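Local coordinates for oxidoreductase, NAD-binding/iron-sulfur cluster-binding protein (Nitratireductor pacificus pht-3B, PDB 6ZXU) that acts as a catabolic reductive dehalogenase, probably using its bound cobalamin and two iron-sulfur clusters to remove halogens from organohalide substrates, at residues N33-N38 with N635-W640; A119-C125 with A143-Q149; T167-R171 with Y388-A392; M174-E178 with M454-I459; I428-T434 with Q448-A452. All coordinates share one frame; numbering follows the deposited sequence.

Interaction 1: residues N33-N38 with N635-W640; sequences NRDRPN and NLIKRW
A type I beta turn from Asn33 to Arg36 docks on the 3-10 turn 636-638, with the ammonium of Lys638 bonded to two of its carbonyls. Lys638 NZ gives one hydrogen bond to Asn33 O (2.9 Å), from above the carbonyl plane. Arg36 N reaches that same oxygen from the opposite face, closing the beta turn. A second bond runs from Lys638 NZ to Arg36 O (2.9 Å), this time in the carbonyl plane. Asn635 ND2 meets a lone pair of Arg34 O at 2.9 Å with an N-H...O angle of 179°, while its OD1 accepts from Ile637 N to form an Asx turn. Between these polar grips, Ile637 CG2 rests 3.7 Å from Pro37 N. Water 2 links Asn38 N to Ile637 O. At this surface position the contact leans on helix 432-437, through Asn33 ND2 to Glu433 and Trp640 NE1 to Thr434, and on helix 103-116, where Asn38 and Trp640 both touch Ala112.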
# COMPACT_ATOMS: atom_id res chain seq x y z
N ASN A 33 -4.31 6.07 -19.29
CA ASN A 33 -5.51 5.27 -19.05
C ASN A 33 -6.65 6.08 -18.44
O ASN A 33 -7.60 5.51 -17.88
CB ASN A 33 -5.19 4.07 -18.18
CG ASN A 33 -4.72 4.47 -16.78
OD1 ASN A 33 -5.05 5.54 -16.25
ND2 ASN A 33 -4.00 3.58 -16.15
N ARG A 34 -6.60 7.39 -18.59
CA ARG A 34 -7.57 8.25 -17.88
C ARG A 34 -9.02 7.99 -18.29
O ARG A 34 -9.90 8.33 -17.55
CB ARG A 34 -7.23 9.71 -18.04
CG ARG A 34 -7.35 10.24 -19.44
CD ARG A 34 -7.20 11.75 -19.48
NE ARG A 34 -5.81 12.11 -19.18
CZ ARG A 34 -4.81 12.21 -20.08
NH1 ARG A 34 -5.01 12.01 -21.40
NH2 ARG A 34 -3.59 12.52 -19.66
N ASP A 35 -9.25 7.43 -19.46
CA ASP A 35 -10.65 7.11 -19.88
C ASP A 35 -11.03 5.67 -19.81
O ASP A 35 -12.03 5.27 -20.34
CB ASP A 35 -10.87 7.64 -21.26
CG ASP A 35 -10.78 9.16 -21.29
OD1 ASP A 35 -11.39 9.81 -20.40
OD2 ASP A 35 -10.07 9.72 -22.15
N ARG A 36 -10.21 4.88 -19.11
CA ARG A 36 -10.42 3.47 -18.99
C ARG A 36 -10.96 3.16 -17.59
O ARG A 36 -10.28 3.39 -16.60
CB ARG A 36 -9.14 2.74 -19.25
CG ARG A 36 -9.23 1.24 -19.10
CD ARG A 36 -7.95 0.61 -19.55
NE ARG A 36 -7.95 -0.85 -19.53
CZ ARG A 36 -8.36 -1.58 -20.54
NH1 ARG A 36 -8.79 -1.00 -21.62
NH2 ARG A 36 -8.22 -2.87 -20.52
N PRO A 37 -12.18 2.60 -17.50
CA PRO A 37 -12.70 2.22 -16.18
C PRO A 37 -11.91 1.12 -15.53
O PRO A 37 -11.36 0.25 -16.19
CB PRO A 37 -14.14 1.81 -16.46
CG PRO A 37 -14.25 1.60 -17.89
CD PRO A 37 -13.14 2.35 -18.58
N ASN A 38 -11.86 1.15 -14.20
CA ASN A 38 -11.02 0.23 -13.46
C ASN A 38 -11.36 -1.22 -13.63
O ASN A 38 -10.51 -2.07 -13.47
CB ASN A 38 -11.02 0.57 -11.99
CG ASN A 38 -10.29 1.82 -11.68
OD1 ASN A 38 -10.76 2.92 -11.95
ND2 ASN A 38 -9.21 1.68 -10.96
N ASN A 635 -11.77 12.37 -11.49
CA ASN A 635 -12.01 11.69 -12.74
C ASN A 635 -13.15 10.66 -12.54
O ASN A 635 -12.95 9.60 -12.03
CB ASN A 635 -10.73 11.02 -13.21
CG ASN A 635 -10.89 10.29 -14.54
OD1 ASN A 635 -12.02 10.11 -15.05
ND2 ASN A 635 -9.79 9.82 -15.10
N LEU A 636 -14.35 11.00 -12.99
CA LEU A 636 -15.55 10.22 -12.70
C LEU A 636 -15.49 8.83 -13.29
O LEU A 636 -16.06 7.89 -12.73
CB LEU A 636 -16.86 10.99 -13.09
N ILE A 637 -14.70 8.62 -14.34
CA ILE A 637 -14.54 7.27 -14.88
C ILE A 637 -13.90 6.31 -13.89
O ILE A 637 -14.13 5.14 -13.94
CB ILE A 637 -13.71 7.32 -16.18
CG1 ILE A 637 -14.61 7.87 -17.28
CG2 ILE A 637 -13.30 5.98 -16.68
CD1 ILE A 637 -13.90 8.65 -18.37
N LYS A 638 -13.05 6.84 -13.01
CA LYS A 638 -12.31 6.01 -12.07
C LYS A 638 -13.05 5.73 -10.74
O LYS A 638 -12.49 5.12 -9.84
CB LYS A 638 -10.98 6.63 -11.80
CG LYS A 638 -10.08 6.90 -13.04
CD LYS A 638 -9.65 5.60 -13.66
CE LYS A 638 -8.60 5.87 -14.69
NZ LYS A 638 -8.07 4.58 -15.15
N ARG A 639 -14.27 6.21 -10.58
CA ARG A 639 -15.02 6.00 -9.38
C ARG A 639 -15.72 4.66 -9.42
O ARG A 639 -16.89 4.57 -9.79
CB ARG A 639 -15.98 7.17 -9.14
CG ARG A 639 -16.66 7.14 -7.77
CD ARG A 639 -17.22 8.48 -7.46
NE ARG A 639 -18.12 8.49 -6.32
CZ ARG A 639 -18.82 9.58 -5.99
NH1 ARG A 639 -18.68 10.69 -6.69
NH2 ARG A 639 -19.63 9.59 -4.94
N TRP A 640 -15.01 3.61 -9.05
CA TRP A 640 -15.53 2.29 -9.25
C TRP A 640 -16.23 1.72 -8.03
O TRP A 640 -16.84 0.64 -8.14
CB TRP A 640 -14.37 1.33 -9.58
CG TRP A 640 -13.24 1.33 -8.57
CD1 TRP A 640 -12.10 2.14 -8.62
CD2 TRP A 640 -13.09 0.52 -7.39
NE1 TRP A 640 -11.27 1.89 -7.53
CE2 TRP A 640 -11.85 0.90 -6.77
CE3 TRP A 640 -13.89 -0.43 -6.78
CZ2 TRP A 640 -11.43 0.34 -5.59
CZ3 TRP A 640 -13.50 -0.96 -5.61
CH2 TRP A 640 -12.27 -0.61 -5.02
O HOH W 1 -11.64 10.71 -17.83
O HOH W 2 -13.75 2.81 -12.77

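Interaction 2: residues A119-C125 with A143-Q149; sequences ASMVGIC and ALVFAVQ
A classic beta bulge, in which Ser120 and Met121 both face Ala147, starts the antiparallel pairing of strand 121-126 with strand 142-149. Ala147 O takes a hydrogen bond from Ser120 N at 2.8 Å and a weak one from Met121 N. Turned beside its own backbone N (chi1 -61°), Ser120 OG accepts from Gln149 N at 2.9 Å, with an N-H...O angle of 162°, so a side chain extends the ladder past the bulge. Water 3 joins the same hydroxyl to Gln149 NE2; the OE1 of that amide is held by the backbone N of Arg230. With an alanine in place of Ser120, the backbone N-H of Gln149 would probably be left without this acceptor and water 3 without one of its mates. Beyond the bulge the pairing is regular: Gly123 and Val145 exchange two bonds, N to O, each 2.8 Å long. On the face turned to helices 103-116 and 168-190, Leu144 CD1 touches both Val122 CG1 (3.5 Å) and Ile124 CG1 (3.7 Å). The other face carries Cys125 SG against Ala143 CB at 4.1 Å. Hydrogen bonding is thus confined largely to the backbone, which lets a strand pair with apolar faces lie buried on both sides.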
# COMPACT_ATOMS: atom_id res chain seq x y z
N ALA A 119 -4.99 -8.31 -8.21
CA ALA A 119 -5.19 -9.41 -9.13
C ALA A 119 -4.60 -9.01 -10.48
O ALA A 119 -4.62 -7.87 -10.86
CB ALA A 119 -6.69 -9.72 -9.31
N SER A 120 -4.06 -9.99 -11.19
CA SER A 120 -3.51 -9.78 -12.53
C SER A 120 -4.58 -9.79 -13.62
O SER A 120 -4.49 -9.06 -14.60
CB SER A 120 -2.41 -10.87 -12.86
OG SER A 120 -1.31 -10.79 -11.92
N MET A 121 -5.59 -10.63 -13.43
CA MET A 121 -6.63 -10.88 -14.47
C MET A 121 -7.83 -11.41 -13.73
O MET A 121 -7.66 -12.19 -12.79
CB MET A 121 -6.08 -11.90 -15.44
CG MET A 121 -6.99 -12.30 -16.59
SD MET A 121 -6.19 -13.43 -17.77
CE MET A 121 -4.62 -12.63 -17.88
N VAL A 122 -8.99 -10.90 -14.06
CA VAL A 122 -10.23 -11.25 -13.37
C VAL A 122 -11.34 -11.60 -14.40
O VAL A 122 -11.41 -10.98 -15.44
CB VAL A 122 -10.77 -10.06 -12.49
CG1 VAL A 122 -11.95 -10.50 -11.66
CG2 VAL A 122 -9.66 -9.48 -11.59
N GLY A 123 -12.18 -12.59 -14.07
CA GLY A 123 -13.35 -12.88 -14.85
C GLY A 123 -14.44 -13.46 -13.97
O GLY A 123 -14.23 -13.78 -12.81
N ILE A 124 -15.62 -13.55 -14.53
CA ILE A 124 -16.79 -14.06 -13.78
C ILE A 124 -17.50 -15.14 -14.61
O ILE A 124 -17.61 -15.03 -15.85
CB ILE A 124 -17.78 -12.92 -13.51
CG1 ILE A 124 -17.21 -12.01 -12.44
CG2 ILE A 124 -19.14 -13.46 -13.01
CD1 ILE A 124 -17.84 -10.67 -12.37
N CYS A 125 -17.90 -16.20 -13.95
CA CYS A 125 -18.73 -17.22 -14.58
C CYS A 125 -19.86 -17.67 -13.68
O CYS A 125 -19.86 -17.39 -12.46
CB CYS A 125 -17.92 -18.41 -15.03
SG CYS A 125 -17.15 -19.38 -13.78
N ALA A 143 -19.26 -17.30 -9.71
CA ALA A 143 -17.91 -17.32 -9.31
C ALA A 143 -17.18 -16.08 -9.91
O ALA A 143 -17.24 -15.82 -11.12
CB ALA A 143 -17.24 -18.58 -9.73
N LEU A 144 -16.54 -15.31 -9.02
CA LEU A 144 -15.44 -14.39 -9.39
C LEU A 144 -14.15 -15.13 -9.39
O LEU A 144 -13.75 -15.65 -8.38
CB LEU A 144 -15.38 -13.25 -8.43
CG LEU A 144 -14.31 -12.21 -8.75
CD1 LEU A 144 -14.82 -11.20 -9.70
CD2 LEU A 144 -13.99 -11.52 -7.45
N VAL A 145 -13.48 -15.19 -10.57
CA VAL A 145 -12.27 -15.95 -10.72
C VAL A 145 -11.16 -14.94 -11.02
O VAL A 145 -11.38 -14.00 -11.79
CB VAL A 145 -12.36 -16.96 -11.87
CG1 VAL A 145 -11.19 -17.90 -11.87
CG2 VAL A 145 -13.66 -17.76 -11.78
N PHE A 146 -10.03 -15.10 -10.37
CA PHE A 146 -8.89 -14.22 -10.60
C PHE A 146 -7.60 -14.96 -10.58
O PHE A 146 -7.48 -16.00 -9.95
CB PHE A 146 -8.88 -13.06 -9.65
CG PHE A 146 -8.72 -13.48 -8.23
CD1 PHE A 146 -7.43 -13.74 -7.73
CD2 PHE A 146 -9.80 -13.56 -7.40
CE1 PHE A 146 -7.27 -14.07 -6.41
CE2 PHE A 146 -9.64 -13.98 -6.06
CZ PHE A 146 -8.37 -14.26 -5.57
N ALA A 147 -6.62 -14.45 -11.33
CA ALA A 147 -5.28 -15.03 -11.42
C ALA A 147 -4.32 -13.99 -10.84
O ALA A 147 -4.49 -12.77 -10.99
CB ALA A 147 -4.88 -15.38 -12.82
N VAL A 148 -3.32 -14.47 -10.18
CA VAL A 148 -2.17 -13.64 -9.83
C VAL A 148 -0.96 -14.21 -10.54
O VAL A 148 -0.63 -15.39 -10.38
CB VAL A 148 -1.97 -13.60 -8.26
CG1 VAL A 148 -0.64 -12.93 -7.86
CG2 VAL A 148 -3.13 -12.91 -7.63
N GLN A 149 -0.21 -13.39 -11.23
CA GLN A 149 1.02 -13.85 -11.89
C GLN A 149 2.13 -14.21 -10.91
O GLN A 149 2.27 -13.62 -9.86
CB GLN A 149 1.53 -12.77 -12.89
CG GLN A 149 2.61 -13.34 -13.79
CD GLN A 149 2.99 -12.52 -15.02
OE1 GLN A 149 3.57 -13.05 -15.98
NE2 GLN A 149 2.76 -11.24 -14.96
O HOH W 3 0.82 -9.70 -13.56

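Interaction 3: residues T167-R171 with Y388-A392; sequences TNAAR and YYLGA
Arg171, in the first turn of helix 168-190, reaches over Tyr389 to the end of helix 376-390, where Gly391, at positive phi, closes a Schellman motif. Arg171 CB lies 3.4 Å from Tyr389 OH. CG, placed anti to the backbone N (chi1 173°), touches both residues, Tyr389 CE2 at 3.7 Å and Leu390 CD2 at 4.0 Å. The chain then bends at chi2, which carries CD over the face of the tyrosine, 4.3 Å from the ring centroid and 26° off the normal, a CH-pi contact. At the tip the guanidinium grips one atom side-on. Both NE and NH2 donate to Tyr389 O, each at 2.9 Å, and that oxygen lies close to the guanidinium plane; a cation-pi term with the ring is long and at most weak. The paired bonds fix the rotation of the group, and a positive charge beside the carbonyl end of a helix is probably favourable. Water 4 accepts weakly from NH2 and donates to Tyr388 O, while NH1 turns to Gln149 O, tying the tip to strand 142-149. The ring covered by this arm is held at its far end as well, and Thr167 OG1, itself bonded to Ile164 O, accepts from Tyr389 OH at 2.7 Å.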
# COMPACT_ATOMS: atom_id res chain seq x y z
N THR A 167 9.58 -21.44 -4.76
CA THR A 167 8.55 -20.98 -3.84
C THR A 167 7.41 -20.18 -4.54
O THR A 167 6.53 -19.71 -3.87
CB THR A 167 9.14 -20.04 -2.77
OG1 THR A 167 9.58 -18.82 -3.40
CG2 THR A 167 10.31 -20.71 -2.05
N ASN A 168 7.39 -20.17 -5.83
CA ASN A 168 6.51 -19.23 -6.52
C ASN A 168 5.05 -19.60 -6.44
O ASN A 168 4.19 -18.76 -6.20
CB ASN A 168 6.98 -19.07 -7.95
CG ASN A 168 6.94 -17.63 -8.41
OD1 ASN A 168 6.08 -16.84 -7.99
ND2 ASN A 168 7.86 -17.28 -9.23
N ALA A 169 4.75 -20.87 -6.54
CA ALA A 169 3.36 -21.30 -6.44
C ALA A 169 2.80 -21.10 -5.08
O ALA A 169 1.67 -20.67 -4.92
CB ALA A 169 3.24 -22.76 -6.83
N ALA A 170 3.60 -21.34 -4.06
CA ALA A 170 3.18 -21.05 -2.65
C ALA A 170 3.10 -19.55 -2.32
O ALA A 170 2.17 -19.09 -1.72
CB ALA A 170 4.13 -21.73 -1.68
N ARG A 171 4.08 -18.78 -2.79
CA ARG A 171 4.03 -17.32 -2.73
C ARG A 171 2.77 -16.77 -3.43
O ARG A 171 2.04 -15.97 -2.89
CB ARG A 171 5.31 -16.77 -3.36
CG ARG A 171 5.42 -15.25 -3.56
CD ARG A 171 4.98 -14.94 -4.96
NE ARG A 171 5.20 -13.60 -5.46
CZ ARG A 171 4.46 -13.07 -6.40
NH1 ARG A 171 3.51 -13.77 -7.01
NH2 ARG A 171 4.72 -11.86 -6.83
N TYR A 388 10.92 -7.29 -3.53
CA TYR A 388 10.32 -7.06 -4.87
C TYR A 388 9.56 -8.28 -5.34
O TYR A 388 8.41 -8.19 -5.76
CB TYR A 388 11.36 -6.58 -5.86
CG TYR A 388 11.91 -5.21 -5.50
CD1 TYR A 388 11.06 -4.09 -5.40
CD2 TYR A 388 13.24 -5.01 -5.29
CE1 TYR A 388 11.55 -2.86 -5.05
CE2 TYR A 388 13.76 -3.75 -4.96
CZ TYR A 388 12.92 -2.69 -4.83
OH TYR A 388 13.38 -1.42 -4.51
N TYR A 389 10.10 -9.45 -5.05
CA TYR A 389 9.43 -10.71 -5.34
C TYR A 389 8.09 -10.84 -4.68
O TYR A 389 7.15 -11.40 -5.26
CB TYR A 389 10.34 -11.89 -4.87
CG TYR A 389 9.73 -13.24 -4.94
CD1 TYR A 389 9.39 -13.86 -6.17
CD2 TYR A 389 9.53 -13.96 -3.79
CE1 TYR A 389 8.89 -15.18 -6.21
CE2 TYR A 389 9.06 -15.28 -3.83
CZ TYR A 389 8.74 -15.86 -5.06
OH TYR A 389 8.26 -17.13 -5.04
N LEU A 390 8.00 -10.37 -3.45
CA LEU A 390 6.79 -10.51 -2.68
C LEU A 390 5.82 -9.41 -2.95
O LEU A 390 4.66 -9.49 -2.56
CB LEU A 390 7.12 -10.55 -1.16
CG LEU A 390 7.93 -11.75 -0.66
CD1 LEU A 390 8.44 -11.50 0.74
CD2 LEU A 390 7.00 -12.96 -0.68
N GLY A 391 6.25 -8.36 -3.62
CA GLY A 391 5.30 -7.30 -4.07
C GLY A 391 5.57 -5.88 -3.62
O GLY A 391 4.72 -5.01 -3.79
N ALA A 392 6.71 -5.62 -2.97
CA ALA A 392 7.02 -4.23 -2.60
C ALA A 392 7.23 -3.36 -3.82
O ALA A 392 7.69 -3.82 -4.85
CB ALA A 392 8.25 -4.20 -1.69
O HOH W 4 6.25 -9.34 -7.40

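Interaction 4: residues M174-E178 with M454-I459; sequences MRCAE and MRGAEI
Arg175 and Arg455 share one shape, CG anti to the backbone N (chi1 -179° and 180°) followed by bends at chi2 and chi3, and these bends lay their guanidinium groups face to face. The result is a salt-bridge network between two helices, 168-190 and 445-469, that run roughly antiparallel here with axes 12.2 Å apart. The stacked groups have centres separated by 4.2 Å and planes inclined by 16°. Such a pairing of like charges is probably tolerated because each arginine binds a glutamate of the opposite helix. Arg175 grips Glu458 OE2 side-on, from NE at 2.9 Å and from NH2 at 2.6 Å. Arg455 NH2 meets the syn lone pair of Glu178 OE2 in a nearly straight bond of 2.7 Å. Further partners hold the arginines, Leu390 O for Arg175 NH2 and Asp118 for Arg455 NH1. Two methionines repeat the reciprocal pattern: Met174 CE packs 3.4 Å from Glu458 OE2, and Met454 CE lies 3.3 Å from Glu178 OE2.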
# COMPACT_ATOMS: atom_id res chain seq x y z
N MET A 174 -0.42 -17.77 -1.62
CA MET A 174 -0.64 -16.86 -0.46
C MET A 174 -1.38 -15.58 -0.87
O MET A 174 -2.34 -15.13 -0.21
CB MET A 174 0.73 -16.50 0.19
CG MET A 174 0.60 -15.57 1.36
SD MET A 174 2.24 -14.90 1.88
CE MET A 174 2.76 -14.01 0.36
N ARG A 175 -0.92 -14.95 -1.92
CA ARG A 175 -1.55 -13.74 -2.41
C ARG A 175 -2.98 -14.04 -2.88
O ARG A 175 -3.85 -13.25 -2.65
CB ARG A 175 -0.67 -13.15 -3.51
CG ARG A 175 -1.17 -11.87 -4.12
CD ARG A 175 -1.28 -10.71 -3.18
NE ARG A 175 -0.15 -10.66 -2.20
CZ ARG A 175 1.08 -10.25 -2.50
NH1 ARG A 175 1.40 -9.89 -3.76
NH2 ARG A 175 2.05 -10.26 -1.54
N CYS A 176 -3.22 -15.22 -3.48
CA CYS A 176 -4.58 -15.62 -3.90
C CYS A 176 -5.53 -15.83 -2.74
O CYS A 176 -6.65 -15.35 -2.76
CB CYS A 176 -4.53 -16.85 -4.76
SG CYS A 176 -3.88 -16.50 -6.39
N ALA A 177 -5.04 -16.43 -1.66
CA ALA A 177 -5.85 -16.61 -0.48
C ALA A 177 -6.18 -15.30 0.15
O ALA A 177 -7.26 -15.06 0.59
CB ALA A 177 -5.10 -17.47 0.49
N GLU A 178 -5.19 -14.43 0.22
CA GLU A 178 -5.38 -13.09 0.75
C GLU A 178 -6.49 -12.35 0.02
O GLU A 178 -7.43 -11.83 0.64
CB GLU A 178 -4.08 -12.31 0.55
CG GLU A 178 -4.12 -10.88 1.06
CD GLU A 178 -3.35 -9.90 0.13
OE1 GLU A 178 -2.09 -9.95 0.04
OE2 GLU A 178 -4.01 -9.05 -0.57
N MET A 454 -2.25 -3.68 4.86
CA MET A 454 -2.39 -5.09 4.81
C MET A 454 -1.36 -5.76 3.94
O MET A 454 -0.69 -6.73 4.36
CB MET A 454 -3.82 -5.45 4.36
CG MET A 454 -4.17 -6.95 4.26
SD MET A 454 -3.62 -7.59 2.69
CE MET A 454 -4.38 -6.45 1.40
N ARG A 455 -1.16 -5.25 2.75
CA ARG A 455 -0.17 -5.81 1.84
C ARG A 455 1.24 -5.71 2.39
O ARG A 455 2.05 -6.68 2.31
CB ARG A 455 -0.23 -5.11 0.50
CG ARG A 455 0.74 -5.59 -0.55
CD ARG A 455 0.60 -7.06 -0.93
NE ARG A 455 -0.81 -7.43 -1.16
CZ ARG A 455 -1.53 -7.06 -2.24
NH1 ARG A 455 -0.97 -6.31 -3.19
NH2 ARG A 455 -2.82 -7.43 -2.36
N GLY A 456 1.58 -4.55 2.95
CA GLY A 456 2.88 -4.36 3.60
C GLY A 456 3.15 -5.36 4.76
O GLY A 456 4.20 -5.93 4.82
N ALA A 457 2.19 -5.47 5.64
CA ALA A 457 2.26 -6.33 6.81
C ALA A 457 2.48 -7.75 6.42
O ALA A 457 3.30 -8.45 7.03
CB ALA A 457 1.05 -6.21 7.69
N GLU A 458 1.82 -8.20 5.37
CA GLU A 458 2.08 -9.53 4.80
C GLU A 458 3.48 -9.74 4.31
O GLU A 458 4.15 -10.72 4.63
CB GLU A 458 1.06 -9.79 3.68
CG GLU A 458 1.29 -11.04 2.84
CD GLU A 458 0.32 -11.01 1.62
OE1 GLU A 458 -0.86 -10.78 1.84
OE2 GLU A 458 0.68 -11.27 0.48
N ILE A 459 3.97 -8.79 3.50
CA ILE A 459 5.30 -8.88 2.92
C ILE A 459 6.39 -8.84 3.99
O ILE A 459 7.31 -9.68 4.00
CB ILE A 459 5.53 -7.73 1.86
CG1 ILE A 459 4.60 -8.00 0.64
CG2 ILE A 459 7.02 -7.60 1.51
CD1 ILE A 459 4.50 -6.79 -0.25

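Interaction 5: residues I428-T434 with Q448-A452; sequences IDQGYET and QSMRA
Gln448 and Gln430 bury the most surface here, and they engage each other where strand 422-429 leaves the sheet and turns into helix 432-437. Gln448 NE2 donates to Gln430 O at 3.1 Å, arriving from above the carbonyl plane, and makes a weak bond to Gly431 O. The amide carbon of Gln448, CD, packs 3.6 Å from Thr434 CG2, so one side chain holds the strand-to-helix bend by both polar and apolar contact. A leucine in its place would probably leave Gln430 O and Gly431 O without this amide donor and the bend less firmly tied. Gln430, with CG beside its backbone N (chi1 -77°), extends until its OE1 lies 3.5 Å from Ser449 N. Water 6 donates to that OE1 at 2.8 Å and accepts from Ser449 OG, joining two residues that both touch the cobalamin. Water 5 gathers Gln430 O, Gln448 O and Arg451 NH1, and the last of these also donates to Asp429 O at 2.9 Å, while NH2 of the same guanidinium forms a salt bridge with Asp118. Further along, Ile428 CG2 meets Ala452 CB at 4.0 Å. Strand 514-521 flanks the cobalamin side, where Lys515 touches Gln430, Ser449 and Ala452, while Phe116 of helix 103-116 packs on Thr434, Gln448 and Arg451.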
# COMPACT_ATOMS: atom_id res chain seq x y z
N ILE A 428 4.65 0.71 -0.28
CA ILE A 428 3.53 0.17 -1.06
C ILE A 428 2.76 1.37 -1.62
O ILE A 428 2.31 2.21 -0.85
CB ILE A 428 2.62 -0.70 -0.19
CG1 ILE A 428 3.39 -1.79 0.56
CG2 ILE A 428 1.52 -1.30 -1.05
CD1 ILE A 428 4.02 -2.79 -0.40
N ASP A 429 2.63 1.40 -2.92
CA ASP A 429 1.91 2.43 -3.66
C ASP A 429 0.43 2.33 -3.28
O ASP A 429 -0.17 1.26 -3.35
CB ASP A 429 2.13 2.28 -5.17
CG ASP A 429 1.56 3.43 -5.97
OD1 ASP A 429 0.64 4.17 -5.46
OD2 ASP A 429 1.97 3.55 -7.15
N GLN A 430 -0.15 3.42 -2.80
CA GLN A 430 -1.56 3.43 -2.44
C GLN A 430 -2.55 3.32 -3.64
O GLN A 430 -3.70 2.92 -3.41
CB GLN A 430 -1.96 4.64 -1.64
CG GLN A 430 -1.51 4.54 -0.19
CD GLN A 430 -2.38 5.39 0.76
OE1 GLN A 430 -3.59 5.45 0.64
NE2 GLN A 430 -1.70 6.05 1.71
N GLY A 431 -2.08 3.64 -4.83
CA GLY A 431 -2.85 3.44 -6.04
C GLY A 431 -3.26 4.73 -6.72
O GLY A 431 -4.25 5.34 -6.30
N TYR A 432 -2.61 5.07 -7.83
CA TYR A 432 -2.91 6.27 -8.55
C TYR A 432 -4.35 6.32 -9.10
O TYR A 432 -5.05 7.33 -8.94
CB TYR A 432 -1.90 6.53 -9.68
CG TYR A 432 -2.24 7.79 -10.50
CD1 TYR A 432 -2.01 9.04 -10.01
CD2 TYR A 432 -2.87 7.69 -11.72
CE1 TYR A 432 -2.31 10.14 -10.72
CE2 TYR A 432 -3.23 8.80 -12.41
CZ TYR A 432 -2.90 10.03 -11.93
OH TYR A 432 -3.27 11.14 -12.67
N GLU A 433 -4.80 5.22 -9.68
CA GLU A 433 -6.03 5.28 -10.51
C GLU A 433 -7.27 5.36 -9.61
O GLU A 433 -8.16 6.14 -9.92
CB GLU A 433 -6.14 4.09 -11.43
CG GLU A 433 -5.26 4.27 -12.69
CD GLU A 433 -3.73 4.01 -12.49
OE1 GLU A 433 -2.90 4.30 -13.46
OE2 GLU A 433 -3.35 3.55 -11.35
N THR A 434 -7.25 4.69 -8.48
CA THR A 434 -8.34 4.83 -7.54
C THR A 434 -8.38 6.25 -6.95
O THR A 434 -9.43 6.89 -6.88
CB THR A 434 -8.26 3.80 -6.43
OG1 THR A 434 -8.52 2.52 -6.97
CG2 THR A 434 -9.29 4.05 -5.35
N GLN A 448 -8.05 2.59 0.81
CA GLN A 448 -6.76 2.77 0.18
C GLN A 448 -5.63 2.64 1.17
O GLN A 448 -4.61 1.97 0.92
CB GLN A 448 -6.66 4.11 -0.56
CG GLN A 448 -7.51 4.20 -1.83
CD GLN A 448 -7.02 5.28 -2.82
OE1 GLN A 448 -7.50 6.42 -2.79
NE2 GLN A 448 -6.02 4.92 -3.68
N SER A 449 -5.79 3.23 2.32
CA SER A 449 -4.78 3.08 3.42
C SER A 449 -4.64 1.64 3.87
O SER A 449 -3.53 1.12 4.00
CB SER A 449 -5.20 3.93 4.64
OG SER A 449 -5.14 5.29 4.32
N MET A 450 -5.76 0.96 4.07
CA MET A 450 -5.74 -0.39 4.66
C MET A 450 -5.20 -1.42 3.70
O MET A 450 -4.53 -2.36 4.13
CB MET A 450 -7.14 -0.81 5.14
CG MET A 450 -7.69 -0.05 6.34
SD MET A 450 -6.66 -0.30 7.83
CE MET A 450 -6.44 1.44 8.41
N ARG A 451 -5.56 -1.31 2.42
CA ARG A 451 -4.95 -2.20 1.44
C ARG A 451 -3.43 -2.16 1.53
O ARG A 451 -2.77 -3.16 1.60
CB ARG A 451 -5.38 -1.84 0.03
CG ARG A 451 -4.56 -2.57 -1.05
CD ARG A 451 -4.61 -1.98 -2.41
NE ARG A 451 -3.51 -2.42 -3.25
CZ ARG A 451 -2.32 -1.81 -3.27
NH1 ARG A 451 -2.11 -0.69 -2.55
NH2 ARG A 451 -1.34 -2.27 -4.02
N ALA A 452 -2.87 -0.97 1.57
CA ALA A 452 -1.42 -0.82 1.61
C ALA A 452 -0.86 -1.35 2.93
O ALA A 452 0.20 -1.95 2.93
CB ALA A 452 -1.07 0.65 1.34
O HOH W 5 -4.00 1.10 -1.54
O HOH W 6 -5.51 6.97 1.96

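How the interactions relate
Interactions 2 to 5 are buried, whereas interaction 1 is a surface contact of two loops, about 15 Å from interaction 5 between centres. Those two nevertheless touch, Lys638 CB packing on Glu433 O. Helix 168-190 serves both interaction 3 and interaction 4, and helix 445-469 serves both 4 and 5; Ile428 packs on Ile459 where 4 and 5 meet. Chemistry follows place: lysine and asparagine grip backbone carbonyls at the surface, backbone pairing dominates the sheet of interaction 2, and charged side chains cross the helix interfaces of 3 and 4. Of the five, interaction 5 alone includes residues that bind cobalamin, Gln430 and Ser449.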